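Local coordinates for protein syndapin (Drosophila melanogaster, PDB 3I2W) that probably takes part in endocytosis and the internalisation of plasma membrane proteins, binding phospholipid membranes as a homodimer through its F-BAR domain, at residues S80-H83 with M84-D88; F234-H237 with S238-L242; Q246-P249 with Q250-E253. All blocks are in the same frame, centred on the assembly; numbering follows the deposited sequence.

Contact 1: residues S80-H83 with M84-D88; sequences SDVH and MKIKD
Ile86 sets its CG1 branch beside its own backbone N (chi1 -60°) and runs straight on to CD1 (chi2 -180°), and these two torsions carry the branch back along the helix to Val82 and His83, one turn earlier. Its CG1 lies 3.3 Å from Val82 O, and its CD1 ends 4.4 Å from Val82 CG1, a loose apolar contact between residues i and i+4. The same CD1 reaches His83 at an oblique angle, 4.4 Å from the ring atom CD2, so a single methyl group meets both a branched side chain and an imidazole. On another side of the turn Met84, present as selenomethionine, has its CG 3.7 Å from Ser80 O; beyond CG the chain bends and its selenium leads away from Ser80-His83.

The i+4 backbone bonds show a regular alpha-helix. Met84 N donates to Ser80 O at 2.9 Å. Lys85 N reaches Asp81 O at the same 2.9 Å. The bond from Ile86 N to Val82 O measures 3.1 Å. Lys87 N meets His83 O at 3.0 Å with an almost straight N-H...O angle of 171°. Val82 O and His83 O each also accept a weak i+3 bond, from Lys85 N and Ile86 N respectively. Lys87 NZ forms a salt bridge with OD1 of the adjacent Asp88; the hydrogen bond in it is weak.

All of this lies within helix 63-105 of the F-BAR domain, whose neighbour here is helix 11-58. Arg46 of that helix pairs with Asp81 OD1 and also donates to Ser80 OG, which is bonded to Glu77 O as well. His83 ND1 is bonded to Ile79 O, and its ring meets Tyr41 of helix 11-58 edge-to-face and Tyr41 of the second subunit with planes nearly perpendicular, which puts His83 at the dimer interface.

Contact 2: residues F234-H237 with S238-L242; sequences FNVH and SCLDL
Phe234 O and Asn235 O receive the amides of Ser238 (2.8 Å from Ser238 N to Phe234 O) and Cys239 (3.2 Å from Cys239 N to Asn235 O), a regular alpha-helical pattern that breaks off at Asp241, where psi swings to 122°. This is the C-terminal end of the long helix 169-240 of the F-BAR domain. Towards that end i+3 bonds join the i+4 ones: Leu240 N is shared between Val236 O at 3.1 Å and His237 O at 2.8 Å, the latter approached from above the carbonyl plane. His237 O takes a further, weak bond from Asp241 N.

Val236 and Leu240 lie side by side and point the same way, with Val236 CG1 4.1 Å from Leu240 CD2. The other methyl of the leucine, CD1, rests 3.5 Å from Val236 O. Val236 packs on Ile31 of helix 11-58, while Leu240 touches both Arg34 of that helix and Leu90 of helix 63-105; Cys239 faces helix 63-105 at Leu90 and Val94. Ser238 OG folds back to make a weak bond to Phe234 O, a backbone oxygen that thereby serves two donors from one residue.

The polar pair at the helix end looks to the other subunit. His237 NE2 is bonded to Tyr252 O of the second subunit, and its ring meets Phe255 of that subunit. Asp241 is engaged by Thr243 through OD1 and by Lys244 through OD2. With CG of His237 turned opposite the backbone N (chi1 -176°), as CG of Asp241 also is, the two side chains run alongside each other. Their flat groups are nonetheless crossed, ring and carboxylate planes standing 77° apart, and the closest approach of the two side chains is His237 CE1 to Asp241 OD2 at 3.7 Å.

Contact 3: residues Q246-P249 with Q250-E253; sequences QSLP and QIYE
Gln250 meets Ser247 through its first side-chain carbon, CB, which sits 3.2 Å from Ser247 O.

Ile251 CD1 makes the apolar contact, folding back one turn to lie 4.4 Å from Leu248 CD1. It also lies beside the Ser247 hydroxyl, 3.6 Å from OG, so the methyl touches two consecutive residues of the preceding turn. The backbone secures the pairing with the serine, Ile251 N donating to Ser247 O at 3.0 Å.

Tyr252 follows with its ring edge towards Leu248: CD2 stands 3.4 Å from Leu248 O, which lies near the ring plane. One face of that ring is partly covered by the CG2 methyl of Ile251, 3.4 Å above the plane and displaced towards the rim. The backbone hydrogen bond from Tyr252 N to Leu248 O is weak, at 3.4 Å.

Glu253 closes the segment with a nearly linear bond, its N 3.0 Å from Pro249 O and the N-H...O angle 178°. Pro249 has no amide hydrogen to give, which suits its place in the first turn of a helix, yet its carbonyl serves as a normal acceptor.

These residues lie at the beginning of the short helix 247-260, which rests against helix 63-105. Ser247 touches Val82 there, Ile251 touches Arg78, and Tyr252 packs on Ile79 while its OH is bonded to Glu75. Across the dimer, Pro249 packs on Thr243 and Tyr252 on Asp241 of the second subunit.

Overall arrangement
Each contact joins successive turns of a single helix and mixes buried with exposed residues. Contact 1 lies within helix 63-105, contact 2 runs off the end of helix 169-240 into the loop, and contact 3 starts in the loop before helix 247-260. Contact 1 touches both others: Ile86 CG2 packs on Leu240 CD1 (4.1 Å), and Val82 CG2 lies 4.0 Å from Ser247 OG. Contacts 2 and 3 also meet, Leu242 O lying 3.7 Å from Leu248 CD2. Asp81 pairs with Arg46 in contact 1 and Asp241 with Lys244 in contact 2, while in contact 3 Tyr252 OH is bonded to Glu75. Across the dimer, His237 and Asp241 of one subunit meet Tyr252 of the other.

Contact 1: residues S80-H83 with M84-D88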
ATOM      1  N   SER B  80       9.662  -3.072   6.591  1.00 24.69           N
ATOM      2  CA  SER B  80       8.661  -4.070   6.491  1.00 25.40           C
ATOM      3  C   SER B  80       8.075  -4.357   7.870  1.00 26.03           C
ATOM      4  O   SER B  80       6.892  -4.604   8.000  1.00 26.48           O
ATOM      5  CB  SER B  80       9.210  -5.358   5.869  1.00 25.83           C
ATOM      6  OG  SER B  80       9.932  -6.103   6.829  1.00 27.14           O
ATOM      7  N   ASP B  81       8.875  -4.337   8.911  1.00 26.23           N
ATOM      8  CA  ASP B  81       8.296  -4.555  10.204  1.00 26.65           C
ATOM      9  C   ASP B  81       7.310  -3.447  10.575  1.00 27.01           C
ATOM     10  O   ASP B  81       6.150  -3.702  11.031  1.00 28.47           O
ATOM     11  CB  ASP B  81       9.365  -4.570  11.241  1.00 27.27           C
ATOM     12  CG  ASP B  81      10.283  -5.745  11.107  1.00 30.30           C
ATOM     13  OD1 ASP B  81       9.903  -6.759  10.441  1.00 29.49           O
ATOM     14  OD2 ASP B  81      11.411  -5.619  11.671  1.00 35.26           O
ATOM     15  N   VAL B  82       7.756  -2.215  10.434  1.00 25.56           N
ATOM     16  CA  VAL B  82       6.820  -1.140  10.586  1.00 24.03           C
ATOM     17  C   VAL B  82       5.517  -1.495   9.863  1.00 24.75           C
ATOM     18  O   VAL B  82       4.434  -1.422  10.444  1.00 23.78           O
ATOM     19  CB  VAL B  82       7.404   0.160  10.048  1.00 23.59           C
ATOM     20  CG1 VAL B  82       6.317   1.174   9.736  1.00 18.46           C
ATOM     21  CG2 VAL B  82       8.439   0.666  11.014  1.00 21.59           C
ATOM     22  N   HIS B  83       5.590  -1.888   8.602  1.00 24.94           N
ATOM     23  CA  HIS B  83       4.308  -2.051   7.964  1.00 26.31           C
ATOM     24  C   HIS B  83       3.532  -3.269   8.471  1.00 28.07           C
ATOM     25  O   HIS B  83       2.324  -3.213   8.460  1.00 28.97           O
ATOM     26  CB  HIS B  83       4.380  -1.951   6.446  1.00 25.72           C
ATOM     27  CG  HIS B  83       4.584  -0.558   5.943  1.00 24.07           C
ATOM     28  ND1 HIS B  83       5.792   0.102   6.038  1.00 27.22           N
ATOM     29  CD2 HIS B  83       3.738   0.302   5.338  1.00 22.71           C
ATOM     30  CE1 HIS B  83       5.674   1.320   5.548  1.00 23.81           C
ATOM     31  NE2 HIS B  83       4.435   1.457   5.107  1.00 26.14           N
HETATM   32  N   MSE B  84       4.194  -4.318   8.976  1.00 29.74           N
HETATM   33  CA  MSE B  84       3.512  -5.481   9.540  1.00 31.45           C
HETATM   34  C   MSE B  84       2.782  -5.131  10.797  1.00 32.11           C
HETATM   35  O   MSE B  84       1.761  -5.715  11.109  1.00 32.49           O
HETATM   36  CB  MSE B  84       4.479  -6.586   9.883  1.00 32.10           C
HETATM   37  CG  MSE B  84       4.803  -7.524   8.716  1.00 39.33           C
HETATM   38 SE   MSE B  84       3.276  -8.279   7.678  1.00 55.71          SE
HETATM   39  CE  MSE B  84       3.269 -10.132   8.365  1.00 54.59           C
ATOM     40  N   LYS B  85       3.330  -4.177  11.533  1.00 32.69           N
ATOM     41  CA  LYS B  85       2.808  -3.760  12.792  1.00 32.25           C
ATOM     42  C   LYS B  85       1.610  -2.892  12.512  1.00 31.59           C
ATOM     43  O   LYS B  85       0.689  -2.860  13.306  1.00 34.04           O
ATOM     44  CB  LYS B  85       3.867  -2.959  13.541  1.00 32.81           C
ATOM     45  CG  LYS B  85       4.020  -3.363  14.993  1.00 39.36           C
ATOM     46  CD  LYS B  85       4.313  -2.156  15.937  1.00 47.52           C
ATOM     47  CE  LYS B  85       2.996  -1.464  16.414  1.00 49.51           C
ATOM     48  NZ  LYS B  85       3.148  -0.357  17.417  1.00 50.25           N
ATOM     49  N   ILE B  86       1.585  -2.171  11.407  1.00 30.12           N
ATOM     50  CA  ILE B  86       0.397  -1.442  11.066  1.00 28.84           C
ATOM     51  C   ILE B  86      -0.669  -2.453  10.654  1.00 29.43           C
ATOM     52  O   ILE B  86      -1.812  -2.394  11.076  1.00 29.94           O
ATOM     53  CB  ILE B  86       0.637  -0.483   9.935  1.00 28.40           C
ATOM     54  CG1 ILE B  86       1.710   0.509  10.318  1.00 26.27           C
ATOM     55  CG2 ILE B  86      -0.604   0.294   9.632  1.00 26.90           C
ATOM     56  CD1 ILE B  86       1.969   1.476   9.231  1.00 25.91           C
ATOM     57  N   LYS B  87      -0.301  -3.425   9.857  1.00 29.94           N
ATOM     58  CA  LYS B  87      -1.240  -4.503   9.559  1.00 30.84           C
ATOM     59  C   LYS B  87      -1.811  -5.123  10.840  1.00 31.28           C
ATOM     60  O   LYS B  87      -2.991  -5.452  10.932  1.00 32.16           O
ATOM     61  CB  LYS B  87      -0.528  -5.553   8.727  1.00 29.95           C
ATOM     62  CG  LYS B  87      -1.406  -6.679   8.383  1.00 32.12           C
ATOM     63  CD  LYS B  87      -0.976  -7.932   9.079  1.00 35.89           C
ATOM     64  CE  LYS B  87      -2.133  -8.900   9.111  1.00 39.71           C
ATOM     65  NZ  LYS B  87      -1.596 -10.178   9.660  1.00 44.17           N
ATOM     66  N   ASP B  88      -0.960  -5.286  11.839  1.00 31.67           N
ATOM     67  CA  ASP B  88      -1.359  -6.005  13.002  1.00 32.03           C
ATOM     68  C   ASP B  88      -2.145  -5.088  13.889  1.00 31.49           C
ATOM     69  O   ASP B  88      -3.205  -5.484  14.435  1.00 29.86           O
ATOM     70  CB  ASP B  88      -0.160  -6.620  13.721  1.00 32.96           C
ATOM     71  CG  ASP B  88       0.245  -8.013  13.145  1.00 37.60           C
ATOM     72  OD1 ASP B  88      -0.415  -8.612  12.249  1.00 41.92           O
ATOM     73  OD2 ASP B  88       1.286  -8.528  13.592  1.00 45.92           O
TER

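Contact 2: residues F234-H237 with S238-L242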
ATOM      1  N   PHE B 234     -10.178   7.909  14.508  1.00 25.62           N
ATOM      2  CA  PHE B 234      -8.936   8.339  15.157  1.00 25.76           C
ATOM      3  C   PHE B 234      -8.032   7.168  15.466  1.00 26.79           C
ATOM      4  O   PHE B 234      -6.803   7.257  15.337  1.00 29.01           O
ATOM      5  CB  PHE B 234      -9.196   9.023  16.488  1.00 25.75           C
ATOM      6  CG  PHE B 234      -9.698  10.464  16.384  1.00 25.48           C
ATOM      7  CD1 PHE B 234      -8.973  11.442  15.734  1.00 24.28           C
ATOM      8  CD2 PHE B 234     -10.863  10.841  17.006  1.00 24.67           C
ATOM      9  CE1 PHE B 234      -9.421  12.757  15.666  1.00 22.11           C
ATOM     10  CE2 PHE B 234     -11.305  12.170  16.946  1.00 25.70           C
ATOM     11  CZ  PHE B 234     -10.582  13.116  16.271  1.00 24.40           C
ATOM     12  N   ASN B 235      -8.602   6.060  15.897  1.00 26.52           N
ATOM     13  CA  ASN B 235      -7.783   4.929  16.217  1.00 25.81           C
ATOM     14  C   ASN B 235      -7.069   4.479  14.957  1.00 26.07           C
ATOM     15  O   ASN B 235      -5.916   4.145  15.014  1.00 26.83           O
ATOM     16  CB  ASN B 235      -8.640   3.805  16.744  1.00 25.72           C
ATOM     17  CG  ASN B 235      -9.124   4.042  18.167  1.00 27.06           C
ATOM     18  OD1 ASN B 235      -9.840   3.232  18.715  1.00 34.39           O
ATOM     19  ND2 ASN B 235      -8.746   5.126  18.753  1.00 29.74           N
ATOM     20  N   VAL B 236      -7.754   4.485  13.819  1.00 25.93           N
ATOM     21  CA  VAL B 236      -7.163   4.140  12.552  1.00 25.42           C
ATOM     22  C   VAL B 236      -5.995   5.074  12.326  1.00 26.36           C
ATOM     23  O   VAL B 236      -4.830   4.622  12.132  1.00 27.50           O
ATOM     24  CB  VAL B 236      -8.126   4.336  11.392  1.00 24.88           C
ATOM     25  CG1 VAL B 236      -7.418   4.051  10.119  1.00 25.25           C
ATOM     26  CG2 VAL B 236      -9.258   3.381  11.474  1.00 24.12           C
ATOM     27  N   HIS B 237      -6.299   6.364  12.364  1.00 25.30           N
ATOM     28  CA  HIS B 237      -5.306   7.384  12.241  1.00 24.80           C
ATOM     29  C   HIS B 237      -4.075   7.034  13.060  1.00 25.08           C
ATOM     30  O   HIS B 237      -3.044   6.858  12.509  1.00 24.19           O
ATOM     31  CB  HIS B 237      -5.913   8.678  12.689  1.00 25.11           C
ATOM     32  CG  HIS B 237      -5.015   9.860  12.528  1.00 24.88           C
ATOM     33  ND1 HIS B 237      -4.080  10.215  13.474  1.00 20.67           N
ATOM     34  CD2 HIS B 237      -4.956  10.806  11.560  1.00 25.54           C
ATOM     35  CE1 HIS B 237      -3.447  11.297  13.069  1.00 25.33           C
ATOM     36  NE2 HIS B 237      -3.961  11.681  11.912  1.00 25.66           N
ATOM     37  N   SER B 238      -4.166   6.891  14.371  1.00 26.32           N
ATOM     38  CA  SER B 238      -3.003   6.355  15.148  1.00 27.71           C
ATOM     39  C   SER B 238      -2.207   5.251  14.535  1.00 28.08           C
ATOM     40  O   SER B 238      -1.001   5.240  14.605  1.00 27.33           O
ATOM     41  CB  SER B 238      -3.451   5.841  16.493  1.00 25.91           C
ATOM     42  OG  SER B 238      -3.981   7.007  17.049  1.00 31.54           O
ATOM     43  N   CYS B 239      -2.897   4.264  13.998  1.00 29.68           N
ATOM     44  CA  CYS B 239      -2.201   3.136  13.430  1.00 30.93           C
ATOM     45  C   CYS B 239      -1.360   3.528  12.243  1.00 30.20           C
ATOM     46  O   CYS B 239      -0.359   2.930  12.006  1.00 30.51           O
ATOM     47  CB  CYS B 239      -3.185   2.105  12.950  1.00 31.20           C
ATOM     48  SG  CYS B 239      -4.063   1.400  14.227  1.00 36.68           S
ATOM     49  N   LEU B 240      -1.799   4.509  11.486  1.00 30.25           N
ATOM     50  CA  LEU B 240      -1.170   4.822  10.239  1.00 30.89           C
ATOM     51  C   LEU B 240      -0.170   5.959  10.345  1.00 31.51           C
ATOM     52  O   LEU B 240       0.597   6.177   9.444  1.00 33.50           O
ATOM     53  CB  LEU B 240      -2.219   5.204   9.193  1.00 30.41           C
ATOM     54  CG  LEU B 240      -2.949   4.150   8.384  1.00 27.67           C
ATOM     55  CD1 LEU B 240      -3.393   3.219   9.322  1.00 31.61           C
ATOM     56  CD2 LEU B 240      -4.176   4.787   7.802  1.00 25.91           C
ATOM     57  N   ASP B 241      -0.161   6.692  11.424  1.00 31.62           N
ATOM     58  CA  ASP B 241       0.582   7.906  11.440  1.00 32.10           C
ATOM     59  C   ASP B 241       2.037   7.526  11.620  1.00 33.13           C
ATOM     60  O   ASP B 241       2.449   6.892  12.598  1.00 33.51           O
ATOM     61  CB  ASP B 241       0.060   8.761  12.579  1.00 32.20           C
ATOM     62  CG  ASP B 241       0.762  10.104  12.725  1.00 33.67           C
ATOM     63  OD1 ASP B 241       1.813  10.429  12.108  1.00 33.32           O
ATOM     64  OD2 ASP B 241       0.206  10.875  13.522  1.00 37.53           O
ATOM     65  N   LEU B 242       2.805   7.957  10.645  1.00 33.96           N
ATOM     66  CA  LEU B 242       4.159   7.551  10.476  1.00 34.20           C
ATOM     67  C   LEU B 242       4.958   8.361  11.410  1.00 34.62           C
ATOM     68  O   LEU B 242       5.956   7.855  11.986  1.00 36.28           O
ATOM     69  CB  LEU B 242       4.602   7.851   9.048  1.00 34.17           C
ATOM     70  CG  LEU B 242       4.118   6.732   8.130  1.00 33.60           C
ATOM     71  CD1 LEU B 242       4.351   7.126   6.678  1.00 31.03           C
ATOM     72  CD2 LEU B 242       4.815   5.385   8.545  1.00 29.22           C
TER

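Contact 3: residues Q246-P249 with Q250-E253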
ATOM      1  N   GLN B 246       8.375   5.481  16.299  1.00 43.21           N
ATOM      2  CA  GLN B 246       9.581   6.093  16.917  1.00 44.14           C
ATOM      3  C   GLN B 246      10.887   5.551  16.421  1.00 42.75           C
ATOM      4  O   GLN B 246      11.924   6.155  16.592  1.00 42.44           O
ATOM      5  CB  GLN B 246       9.536   5.973  18.406  1.00 45.25           C
ATOM      6  CG  GLN B 246       8.691   7.088  18.946  1.00 51.45           C
ATOM      7  CD  GLN B 246       7.929   6.674  20.176  1.00 59.84           C
ATOM      8  OE1 GLN B 246       6.730   6.977  20.303  1.00 63.18           O
ATOM      9  NE2 GLN B 246       8.609   5.968  21.103  1.00 61.48           N
ATOM     10  N   SER B 247      10.780   4.433  15.732  1.00 41.64           N
ATOM     11  CA  SER B 247      11.886   3.723  15.225  1.00 40.23           C
ATOM     12  C   SER B 247      12.350   4.301  13.884  1.00 40.12           C
ATOM     13  O   SER B 247      13.536   4.267  13.566  1.00 41.04           O
ATOM     14  CB  SER B 247      11.475   2.273  15.103  1.00 40.15           C
ATOM     15  OG  SER B 247      10.591   2.104  14.021  1.00 38.89           O
ATOM     16  N   LEU B 248      11.431   4.843  13.104  1.00 39.04           N
ATOM     17  CA  LEU B 248      11.744   5.439  11.819  1.00 37.73           C
ATOM     18  C   LEU B 248      13.064   6.239  11.796  1.00 37.55           C
ATOM     19  O   LEU B 248      13.986   5.860  11.082  1.00 37.11           O
ATOM     20  CB  LEU B 248      10.570   6.300  11.385  1.00 37.44           C
ATOM     21  CG  LEU B 248      10.076   6.069   9.991  1.00 37.61           C
ATOM     22  CD1 LEU B 248      10.037   4.614   9.811  1.00 41.87           C
ATOM     23  CD2 LEU B 248       8.721   6.587   9.943  1.00 38.78           C
ATOM     24  N   PRO B 249      13.180   7.323  12.597  1.00 37.62           N
ATOM     25  CA  PRO B 249      14.480   8.007  12.615  1.00 37.71           C
ATOM     26  C   PRO B 249      15.624   7.027  12.771  1.00 37.41           C
ATOM     27  O   PRO B 249      16.560   7.058  12.011  1.00 37.42           O
ATOM     28  CB  PRO B 249      14.381   8.932  13.843  1.00 36.62           C
ATOM     29  CG  PRO B 249      12.995   9.206  13.926  1.00 36.65           C
ATOM     30  CD  PRO B 249      12.343   7.856  13.681  1.00 37.59           C
ATOM     31  N   GLN B 250      15.512   6.113  13.711  1.00 38.10           N
ATOM     32  CA  GLN B 250      16.609   5.225  13.985  1.00 38.85           C
ATOM     33  C   GLN B 250      17.018   4.317  12.765  1.00 38.17           C
ATOM     34  O   GLN B 250      18.167   4.274  12.434  1.00 39.29           O
ATOM     35  CB  GLN B 250      16.250   4.425  15.198  1.00 39.53           C
ATOM     36  CG  GLN B 250      17.368   3.538  15.727  1.00 46.54           C
ATOM     37  CD  GLN B 250      16.826   2.372  16.591  1.00 53.28           C
ATOM     38  OE1 GLN B 250      15.696   2.435  17.138  1.00 56.91           O
ATOM     39  NE2 GLN B 250      17.625   1.309  16.708  1.00 54.41           N
ATOM     40  N   ILE B 251      16.089   3.605  12.116  1.00 36.26           N
ATOM     41  CA  ILE B 251      16.302   2.958  10.822  1.00 33.21           C
ATOM     42  C   ILE B 251      17.224   3.714   9.834  1.00 32.44           C
ATOM     43  O   ILE B 251      18.171   3.130   9.337  1.00 31.77           O
ATOM     44  CB  ILE B 251      14.966   2.735  10.132  1.00 32.18           C
ATOM     45  CG1 ILE B 251      14.306   1.531  10.694  1.00 29.00           C
ATOM     46  CG2 ILE B 251      15.138   2.457   8.669  1.00 33.56           C
ATOM     47  CD1 ILE B 251      13.069   1.816  11.372  1.00 30.62           C
ATOM     48  N   TYR B 252      16.940   4.989   9.571  1.00 30.89           N
ATOM     49  CA  TYR B 252      17.774   5.814   8.719  1.00 30.68           C
ATOM     50  C   TYR B 252      19.116   6.191   9.377  1.00 31.48           C
ATOM     51  O   TYR B 252      20.131   6.058   8.759  1.00 32.04           O
ATOM     52  CB  TYR B 252      16.972   6.967   8.091  1.00 29.02           C
ATOM     53  CG  TYR B 252      15.939   6.319   7.250  1.00 31.01           C
ATOM     54  CD1 TYR B 252      16.183   5.957   5.939  1.00 30.92           C
ATOM     55  CD2 TYR B 252      14.756   5.912   7.807  1.00 35.05           C
ATOM     56  CE1 TYR B 252      15.243   5.269   5.207  1.00 30.10           C
ATOM     57  CE2 TYR B 252      13.830   5.227   7.083  1.00 34.25           C
ATOM     58  CZ  TYR B 252      14.077   4.889   5.806  1.00 31.98           C
ATOM     59  OH  TYR B 252      13.089   4.171   5.156  1.00 35.17           O
ATOM     60  N   GLU B 253      19.129   6.605  10.625  1.00 32.22           N
ATOM     61  CA  GLU B 253      20.355   6.854  11.295  1.00 34.05           C
ATOM     62  C   GLU B 253      21.344   5.671  11.075  1.00 33.75           C
ATOM     63  O   GLU B 253      22.496   5.843  10.688  1.00 33.42           O
ATOM     64  CB  GLU B 253      20.066   7.049  12.791  1.00 33.85           C
ATOM     65  CG  GLU B 253      21.363   7.276  13.602  1.00 43.26           C
ATOM     66  CD  GLU B 253      21.077   7.735  15.069  1.00 59.12           C
ATOM     67  OE1 GLU B 253      19.847   7.632  15.510  1.00 55.18           O
ATOM     68  OE2 GLU B 253      22.075   8.195  15.786  1.00 56.79           O
TER